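Local coordinates for protein biliverdin reductase (Synechocystis sp., PDB 5B3T) that probably reduces the linear tetrapyrrole biliverdin, with NAD(P)H as the electron donor, at residues V16-T21 with S38-F43; Q26-V31 with Q289-V294; A68-P73 with L95-H100. All blocks are in the same frame, centred on the assembly; numbering follows the deposited sequence.

Interaction 1: residues V16-T21 with S38-F43; sequences VGIVGT and SQLVSF
Val16, Gly17 and Ile18 pair in parallel with Leu40, Ser42 and Phe43 as the first two strands of the Rossmann fold, joined in a beta-alpha-beta unit through helix 23-34. Strand 14-19 lies inside the five-stranded parallel sheet, while strand 38-44 forms one of its margins. The ladder opens with Val16 N bonded to Gln39 O and continues with Val41 N, which reaches Val16 O at 2.9 Å in an almost straight bond (170°). After a one-residue beta bulge, Ile18 N bonds to Ser42 O at 3.1 Å, tilted 30° from the carbonyl plane. The same Ser42 O receives a CA-H...O contact from Gly17 CA at 3.3 Å. On the sheet face that carries Val16, Ile18, Leu40 and Phe43, the Ile18 and Leu40 side chains lie roughly perpendicular and touch through their CD1 methyls, 3.8 Å apart; Ala29 of helix 23-34 covers both. Beyond the strand, Gly20 takes backbone angles at which a side chain would collide with the preceding carbonyl, consistent with its place in a GxGxxA nucleotide-binding turn. Thr21, an NADP(+)-binding residue, follows; no cofactor is bound here. Phe43 CG stands between its own backbone N and carbonyl carbon (chi1 83°), which places the ring by Thr21, with Phe54 of helix 48-58 also meeting it. There Thr21 CG2 rests against Phe43 CE2 at 3.5 Å.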
loop_
_atom_site.group_PDB
_atom_site.type_symbol
_atom_site.label_atom_id
_atom_site.label_comp_id
_atom_site.label_asym_id
_atom_site.label_seq_id
_atom_site.Cartn_x
_atom_site.Cartn_y
_atom_site.Cartn_z
ATOM N N VAL A 16 -21.285 -1.746 -1.879
ATOM C CA VAL A 16 -19.851 -1.814 -2.124
ATOM C C VAL A 16 -19.554 -2.914 -3.131
ATOM O O VAL A 16 -20.092 -4.022 -3.036
ATOM C CB VAL A 16 -19.075 -2.062 -0.813
ATOM C CG1 VAL A 16 -17.573 -2.076 -1.069
ATOM C CG2 VAL A 16 -19.438 -1.010 0.224
ATOM N N GLY A 17 -18.700 -2.599 -4.092
ATOM C CA GLY A 17 -18.077 -3.602 -4.944
ATOM C C GLY A 17 -16.586 -3.615 -4.686
ATOM O O GLY A 17 -15.960 -2.557 -4.576
ATOM N N ILE A 18 -16.016 -4.811 -4.581
ATOM C CA ILE A 18 -14.618 -4.988 -4.210
ATOM C C ILE A 18 -13.861 -5.539 -5.411
ATOM O O ILE A 18 -14.171 -6.629 -5.903
ATOM C CB ILE A 18 -14.472 -5.915 -2.995
ATOM C CG1 ILE A 18 -15.095 -5.269 -1.757
ATOM C CG2 ILE A 18 -13.011 -6.251 -2.756
ATOM C CD1 ILE A 18 -14.943 -6.091 -0.500
ATOM N N VAL A 19 -12.866 -4.797 -5.878
ATOM C CA VAL A 19 -11.999 -5.245 -6.962
ATOM C C VAL A 19 -10.740 -5.805 -6.309
ATOM O O VAL A 19 -9.851 -5.056 -5.897
ATOM C CB VAL A 19 -11.682 -4.117 -7.946
ATOM C CG1 VAL A 19 -10.806 -4.633 -9.073
ATOM C CG2 VAL A 19 -12.966 -3.523 -8.500
ATOM N N GLY A 20 -10.666 -7.130 -6.210
ATOM C CA GLY A 20 -9.562 -7.779 -5.532
ATOM C C GLY A 20 -10.032 -8.815 -4.534
ATOM O O GLY A 20 -11.170 -8.758 -4.057
ATOM N N THR A 21 -9.164 -9.776 -4.214
ATOM C CA THR A 21 -9.529 -10.857 -3.309
ATOM C C THR A 21 -8.446 -11.149 -2.276
ATOM O O THR A 21 -8.574 -12.129 -1.533
ATOM C CB THR A 21 -9.839 -12.140 -4.095
ATOM O OG1 THR A 21 -8.724 -12.467 -4.933
ATOM C CG2 THR A 21 -11.077 -11.962 -4.962
ATOM N N SER A 38 -23.493 -0.513 5.609
ATOM C CA SER A 38 -22.959 -0.901 4.312
ATOM C C SER A 38 -23.419 -2.307 3.954
ATOM O O SER A 38 -23.875 -3.078 4.805
ATOM C CB SER A 38 -21.427 -0.818 4.290
ATOM O OG SER A 38 -20.860 -1.520 5.382
ATOM N N GLN A 39 -23.278 -2.630 2.670
ATOM C CA GLN A 39 -23.708 -3.908 2.113
ATOM C C GLN A 39 -22.753 -4.292 0.993
ATOM O O GLN A 39 -22.552 -3.512 0.056
ATOM C CB GLN A 39 -25.145 -3.818 1.589
ATOM C CG GLN A 39 -25.671 -5.091 0.951
ATOM C CD GLN A 39 -25.964 -6.177 1.966
ATOM O OE1 GLN A 39 -26.353 -5.895 3.099
ATOM N NE2 GLN A 39 -25.787 -7.430 1.560
ATOM N N LEU A 40 -22.167 -5.483 1.087
ATOM C CA LEU A 40 -21.291 -5.991 0.039
ATOM C C LEU A 40 -22.145 -6.603 -1.069
ATOM O O LEU A 40 -22.900 -7.550 -0.826
ATOM C CB LEU A 40 -20.315 -7.016 0.616
ATOM C CG LEU A 40 -19.391 -7.785 -0.330
ATOM C CD1 LEU A 40 -18.559 -6.837 -1.174
ATOM C CD2 LEU A 40 -18.492 -8.732 0.458
ATOM N N VAL A 41 -22.032 -6.061 -2.276
ATOM C CA VAL A 41 -22.890 -6.453 -3.391
ATOM C C VAL A 41 -22.163 -7.360 -4.378
ATOM O O VAL A 41 -22.698 -8.389 -4.791
ATOM C CB VAL A 41 -23.456 -5.201 -4.096
ATOM C CG1 VAL A 41 -24.131 -5.587 -5.407
ATOM C CG2 VAL A 41 -24.418 -4.464 -3.178
ATOM N N SER A 42 -20.948 -6.994 -4.782
ATOM C CA SER A 42 -20.229 -7.769 -5.783
ATOM C C SER A 42 -18.732 -7.679 -5.526
ATOM O O SER A 42 -18.264 -6.893 -4.698
ATOM C CB SER A 42 -20.558 -7.295 -7.204
ATOM O OG SER A 42 -20.196 -5.938 -7.386
ATOM N N PHE A 43 -17.981 -8.506 -6.247
ATOM C CA PHE A 43 -16.528 -8.444 -6.213
ATOM C C PHE A 43 -15.986 -9.000 -7.522
ATOM O O PHE A 43 -16.705 -9.631 -8.300
ATOM C CB PHE A 43 -15.951 -9.201 -5.011
ATOM C CG PHE A 43 -15.804 -10.677 -5.240
ATOM C CD1 PHE A 43 -16.891 -11.523 -5.102
ATOM C CD2 PHE A 43 -14.578 -11.220 -5.591
ATOM C CE1 PHE A 43 -16.760 -12.882 -5.313
ATOM C CE2 PHE A 43 -14.441 -12.580 -5.803
ATOM C CZ PHE A 43 -15.533 -13.411 -5.663
#

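Interaction 2: residues Q26-V31 with Q289-V294; sequences QRRAEV and QDTEAV
Arg28 reaches Asp290 and Thr291 because its chain bends at chi2 and then runs extended, carrying the guanidinium across to the other helix, where Asp290 holds its CG anti to the backbone N. The grip is end-on, with both terminal nitrogens on a single oxygen: Arg28 NH1 and Arg28 NH2 each lie 2.9 Å from Asp290 OD2, which sits at the edge of the guanidinium and in its plane. The two flat groups are turned 67° apart. NH1 uses the anti lone pair of OD2, whereas NH2 comes in from above the carboxylate plane. NH1 also donates to Thr291 OG1 at 3.0 Å, 26° out of the guanidinium plane. This hydroxyl is bonded to Phe287 O as well, one turn back in its own helix, and Asp290 OD1 is hydrogen-bonded to His129 NE2. A methionine in place of Arg28 would probably leave the buried carboxylate of Asp290 without its positive partner and Thr291 OG1 without a donor from the opposite helix. Beside the polar cluster, Val31 CG1 packs on Thr291 CG2 at 3.7 Å, the two side chains running alongside each other with opposite sense. The short helical segments cross at -55° with their axes 9.8 Å apart, and Arg28 and Thr291 make the nearest CA pair. Helix 23-34, which follows the first strand of the nucleotide-binding domain, is thus joined to helix 283-300 from the C-terminal part of the chain, with His129 and Glu131 of strand 128-131 alongside Asp290.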
loop_
_atom_site.group_PDB
_atom_site.type_symbol
_atom_site.label_atom_id
_atom_site.label_comp_id
_atom_site.label_asym_id
_atom_site.label_seq_id
_atom_site.Cartn_x
_atom_site.Cartn_y
_atom_site.Cartn_z
ATOM N N GLN A 26 -10.132 -8.723 1.769
ATOM C CA GLN A 26 -10.818 -9.547 2.759
ATOM C C GLN A 26 -11.117 -8.754 4.027
ATOM O O GLN A 26 -12.222 -8.838 4.574
ATOM C CB GLN A 26 -9.983 -10.790 3.073
ATOM C CG GLN A 26 -9.896 -11.773 1.915
ATOM C CD GLN A 26 -8.864 -12.864 2.138
ATOM O OE1 GLN A 26 -8.651 -13.313 3.265
ATOM N NE2 GLN A 26 -8.215 -13.294 1.061
ATOM N N ARG A 27 -10.143 -7.974 4.507
ATOM C CA ARG A 27 -10.368 -7.158 5.698
ATOM C C ARG A 27 -11.474 -6.135 5.469
ATOM O O ARG A 27 -12.326 -5.930 6.341
ATOM C CB ARG A 27 -9.074 -6.459 6.113
ATOM C CG ARG A 27 -7.981 -7.403 6.580
ATOM C CD ARG A 27 -8.502 -8.325 7.663
ATOM N NE ARG A 27 -7.434 -9.069 8.321
ATOM C CZ ARG A 27 -7.634 -10.158 9.057
ATOM N NH1 ARG A 27 -8.862 -10.633 9.210
ATOM N NH2 ARG A 27 -6.609 -10.778 9.625
ATOM N N ARG A 28 -11.471 -5.480 4.306
ATOM C CA ARG A 28 -12.539 -4.537 3.985
ATOM C C ARG A 28 -13.884 -5.247 3.911
ATOM O O ARG A 28 -14.891 -4.751 4.432
ATOM C CB ARG A 28 -12.236 -3.829 2.664
ATOM C CG ARG A 28 -10.961 -2.998 2.659
ATOM C CD ARG A 28 -11.135 -1.667 3.364
ATOM N NE ARG A 28 -9.969 -0.809 3.165
ATOM C CZ ARG A 28 -9.834 0.405 3.688
ATOM N NH1 ARG A 28 -10.795 0.913 4.447
ATOM N NH2 ARG A 28 -8.737 1.113 3.451
ATOM N N ALA A 29 -13.919 -6.415 3.264
ATOM C CA ALA A 29 -15.168 -7.156 3.126
ATOM C C ALA A 29 -15.732 -7.549 4.485
ATOM O O ALA A 29 -16.948 -7.496 4.699
ATOM C CB ALA A 29 -14.952 -8.397 2.262
ATOM N N GLU A 30 -14.860 -7.946 5.415
ATOM C CA GLU A 30 -15.325 -8.349 6.739
ATOM C C GLU A 30 -16.048 -7.208 7.445
ATOM O O GLU A 30 -17.104 -7.417 8.054
ATOM C CB GLU A 30 -14.148 -8.851 7.577
ATOM C CG GLU A 30 -13.579 -10.186 7.110
ATOM C CD GLU A 30 -12.277 -10.551 7.801
ATOM O OE1 GLU A 30 -11.637 -9.657 8.393
ATOM O OE2 GLU A 30 -11.893 -11.738 7.751
ATOM N N VAL A 31 -15.511 -5.990 7.359
ATOM C CA VAL A 31 -16.113 -4.866 8.070
ATOM C C VAL A 31 -17.335 -4.336 7.329
ATOM O O VAL A 31 -18.331 -3.953 7.953
ATOM C CB VAL A 31 -15.061 -3.765 8.303
ATOM C CG1 VAL A 31 -15.686 -2.573 9.019
ATOM C CG2 VAL A 31 -13.882 -4.315 9.100
ATOM N N GLN A 289 -10.948 0.535 11.621
ATOM C CA GLN A 289 -11.086 1.955 11.933
ATOM C C GLN A 289 -11.153 2.793 10.663
ATOM O O GLN A 289 -11.945 3.738 10.575
ATOM C CB GLN A 289 -9.928 2.420 12.819
ATOM C CG GLN A 289 -9.863 1.732 14.176
ATOM C CD GLN A 289 -11.217 1.665 14.861
ATOM O OE1 GLN A 289 -11.711 0.582 15.181
ATOM N NE2 GLN A 289 -11.825 2.824 15.088
ATOM N N ASP A 290 -10.332 2.461 9.664
ATOM C CA ASP A 290 -10.359 3.215 8.416
ATOM C C ASP A 290 -11.667 2.997 7.666
ATOM O O ASP A 290 -12.255 3.951 7.145
ATOM C CB ASP A 290 -9.171 2.833 7.539
ATOM C CG ASP A 290 -9.035 3.733 6.328
ATOM O OD1 ASP A 290 -8.509 4.856 6.480
ATOM O OD2 ASP A 290 -9.463 3.322 5.229
ATOM N N THR A 291 -12.138 1.750 7.604
ATOM C CA THR A 291 -13.410 1.475 6.944
ATOM C C THR A 291 -14.553 2.203 7.637
ATOM O O THR A 291 -15.429 2.772 6.976
ATOM C CB THR A 291 -13.681 -0.030 6.914
ATOM O OG1 THR A 291 -12.603 -0.697 6.251
ATOM C CG2 THR A 291 -14.979 -0.322 6.170
ATOM N N GLU A 292 -14.556 2.204 8.972
ATOM C CA GLU A 292 -15.618 2.886 9.704
ATOM C C GLU A 292 -15.540 4.396 9.514
ATOM O O GLU A 292 -16.574 5.072 9.455
ATOM C CB GLU A 292 -15.557 2.510 11.184
ATOM C CG GLU A 292 -15.929 1.057 11.446
ATOM C CD GLU A 292 -15.789 0.656 12.902
ATOM O OE1 GLU A 292 -15.166 1.411 13.675
ATOM O OE2 GLU A 292 -16.308 -0.419 13.272
ATOM N N ALA A 293 -14.325 4.943 9.407
ATOM C CA ALA A 293 -14.186 6.365 9.110
ATOM C C ALA A 293 -14.746 6.694 7.732
ATOM O O ALA A 293 -15.396 7.730 7.548
ATOM C CB ALA A 293 -12.719 6.781 9.212
ATOM N N VAL A 294 -14.506 5.818 6.752
ATOM C CA VAL A 294 -15.051 6.023 5.412
ATOM C C VAL A 294 -16.571 5.992 5.449
ATOM O O VAL A 294 -17.242 6.843 4.852
ATOM C CB VAL A 294 -14.483 4.970 4.440
ATOM C CG1 VAL A 294 -15.297 4.925 3.160
ATOM C CG2 VAL A 294 -13.019 5.263 4.133
#

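Interaction 3: residues A68-P73 with L95-H100; sequences ALINDP and LQAGKH
Lys99 ends on main-chain oxygens instead of a carboxylate: its NZ donates to Asp72 O at 2.9 Å and to Ile75 O further along the same loop. The carboxylate of Asp72 is turned elsewhere, with OD1 bonded to the backbone N of Glu74 and 6.4 Å from Lys99 NZ, so any attraction between the charges is probably modest. The ammonium approaches Asp72 O from 31° outside the carbonyl plane. A bend in the lysine chain at chi2 (-54°) takes its methylenes past Ile70, where CE comes within 3.3 Å of Ile70 O. Water 1 donates to Asn71 O at 2.9 Å and accepts a weak bond from Lys99 NZ. Both segments belong to the Rossmann-type domain, and helix 87-96 finishes in a Schellman motif. Gly98, at positive phi, is its C-prime residue, with Gly98 N bonded to Leu95 O and Lys99 N to Ala94 O; the chain then passes through Lys99 into strand 100-104. Ala97, the first residue to leave helical angles, points its methyl toward the other segment. Ala97 CB lies 3.5 Å from Ile70 O, with Ile70 CD1 more loosely placed at 4.4 Å. Val78 of strand 77-80 is touched by the side chains of both Ile70 and Lys99. Asn71 OD1 approaches Ala97 CB at 4.0 Å, while Asn71 ND2 is bonded to Gln67 O.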
loop_
_atom_site.group_PDB
_atom_site.type_symbol
_atom_site.label_atom_id
_atom_site.label_comp_id
_atom_site.label_asym_id
_atom_site.label_seq_id
_atom_site.Cartn_x
_atom_site.Cartn_y
_atom_site.Cartn_z
ATOM N N ALA A 68 -17.358 -4.371 -15.626
ATOM C CA ALA A 68 -18.777 -4.555 -15.344
ATOM C C ALA A 68 -19.105 -4.196 -13.900
ATOM O O ALA A 68 -20.166 -3.624 -13.623
ATOM C CB ALA A 68 -19.194 -5.994 -15.646
ATOM N N LEU A 69 -18.209 -4.527 -12.967
ATOM C CA LEU A 69 -18.443 -4.209 -11.562
ATOM C C LEU A 69 -18.582 -2.707 -11.351
ATOM O O LEU A 69 -19.535 -2.244 -10.717
ATOM C CB LEU A 69 -17.312 -4.770 -10.697
ATOM C CG LEU A 69 -17.411 -4.578 -9.179
ATOM C CD1 LEU A 69 -16.749 -5.741 -8.476
ATOM C CD2 LEU A 69 -16.771 -3.269 -8.718
ATOM N N ILE A 70 -17.629 -1.927 -11.869
ATOM C CA ILE A 70 -17.620 -0.496 -11.592
ATOM C C ILE A 70 -18.756 0.232 -12.299
ATOM O O ILE A 70 -19.094 1.359 -11.918
ATOM C CB ILE A 70 -16.256 0.118 -11.963
ATOM C CG1 ILE A 70 -15.967 -0.051 -13.456
ATOM C CG2 ILE A 70 -15.141 -0.500 -11.124
ATOM C CD1 ILE A 70 -16.058 1.243 -14.242
ATOM N N ASN A 71 -19.363 -0.379 -13.316
ATOM C CA ASN A 71 -20.494 0.221 -14.012
ATOM C C ASN A 71 -21.842 -0.269 -13.494
ATOM O O ASN A 71 -22.880 0.144 -14.024
ATOM C CB ASN A 71 -20.394 -0.045 -15.519
ATOM C CG ASN A 71 -19.352 0.826 -16.199
ATOM O OD1 ASN A 71 -19.593 2.003 -16.470
ATOM N ND2 ASN A 71 -18.192 0.250 -16.486
ATOM N N ASP A 72 -21.853 -1.129 -12.483
ATOM C CA ASP A 72 -23.100 -1.625 -11.903
ATOM C C ASP A 72 -23.844 -0.477 -11.229
ATOM O O ASP A 72 -23.284 0.173 -10.335
ATOM C CB ASP A 72 -22.798 -2.740 -10.897
ATOM C CG ASP A 72 -24.053 -3.427 -10.364
ATOM O OD1 ASP A 72 -25.165 -2.870 -10.472
ATOM O OD2 ASP A 72 -23.918 -4.545 -9.824
ATOM N N PRO A 73 -25.090 -0.187 -11.618
ATOM C CA PRO A 73 -25.836 0.898 -10.960
ATOM C C PRO A 73 -26.248 0.589 -9.529
ATOM O O PRO A 73 -26.658 1.514 -8.817
ATOM C CB PRO A 73 -27.065 1.079 -11.862
ATOM C CG PRO A 73 -27.199 -0.209 -12.593
ATOM C CD PRO A 73 -25.808 -0.727 -12.784
ATOM N N LEU A 95 -14.442 6.440 -10.956
ATOM C CA LEU A 95 -14.837 7.831 -10.749
ATOM C C LEU A 95 -15.683 8.341 -11.906
ATOM O O LEU A 95 -16.668 9.058 -11.697
ATOM C CB LEU A 95 -13.600 8.710 -10.565
ATOM C CG LEU A 95 -12.826 8.548 -9.256
ATOM C CD1 LEU A 95 -11.515 9.322 -9.304
ATOM C CD2 LEU A 95 -13.680 8.997 -8.082
ATOM N N GLN A 96 -15.315 7.977 -13.135
ATOM C CA GLN A 96 -16.095 8.394 -14.293
ATOM C C GLN A 96 -17.506 7.820 -14.259
ATOM O O GLN A 96 -18.444 8.451 -14.760
ATOM C CB GLN A 96 -15.371 7.984 -15.573
ATOM C CG GLN A 96 -14.103 8.784 -15.853
ATOM C CD GLN A 96 -14.389 10.192 -16.350
ATOM O OE1 GLN A 96 -15.539 10.635 -16.382
ATOM N NE2 GLN A 96 -13.346 10.883 -16.791
ATOM N N ALA A 97 -17.677 6.640 -13.670
ATOM C CA ALA A 97 -18.993 6.037 -13.500
ATOM C C ALA A 97 -19.728 6.563 -12.272
ATOM O O ALA A 97 -20.790 6.031 -11.929
ATOM C CB ALA A 97 -18.867 4.514 -13.420
ATOM N N GLY A 98 -19.191 7.582 -11.606
ATOM C CA GLY A 98 -19.863 8.171 -10.464
ATOM C C GLY A 98 -19.816 7.340 -9.203
ATOM O O GLY A 98 -20.766 7.371 -8.414
ATOM N N LYS A 99 -18.740 6.594 -8.988
ATOM C CA LYS A 99 -18.578 5.797 -7.781
ATOM C C LYS A 99 -17.585 6.460 -6.836
ATOM O O LYS A 99 -16.656 7.148 -7.266
ATOM C CB LYS A 99 -18.089 4.382 -8.106
ATOM C CG LYS A 99 -18.903 3.643 -9.151
ATOM C CD LYS A 99 -20.374 3.619 -8.792
ATOM C CE LYS A 99 -21.146 2.749 -9.772
ATOM N NZ LYS A 99 -22.619 2.925 -9.647
ATOM N N HIS A 100 -17.799 6.252 -5.540
ATOM C CA HIS A 100 -16.758 6.529 -4.563
ATOM C C HIS A 100 -15.680 5.456 -4.657
ATOM O O HIS A 100 -15.951 4.305 -5.011
ATOM C CB HIS A 100 -17.341 6.573 -3.150
ATOM C CG HIS A 100 -18.415 7.601 -2.966
ATOM N ND1 HIS A 100 -18.161 8.956 -2.987
ATOM C CD2 HIS A 100 -19.746 7.471 -2.757
ATOM C CE1 HIS A 100 -19.290 9.615 -2.798
ATOM N NE2 HIS A 100 -20.267 8.738 -2.657
HETATM O O HOH W 1 -23.620 2.608 -12.767
#

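Interactions 1 and 3 lie wholly in the Rossmann-type domain, their centres 12 Å apart, and come one after the other along the chain. Leu69 connects them by packing on Ser42 and Phe43. Interaction 2, centred 11 Å from interaction 1, shares the first beta-alpha-beta unit with it: helix 23-34 lies between the two strands in sequence, and Ala29 CB packs 3.6 Å from Ile18 CD1. Interaction 2 alone brings in the C-terminal region, and the chain between its segments includes all of interaction 3, whose centre is 20 Å away. Interactions 1 and 3 thus join elements within the nucleotide-binding domain, whereas interaction 2 connects that domain to helix 283-300.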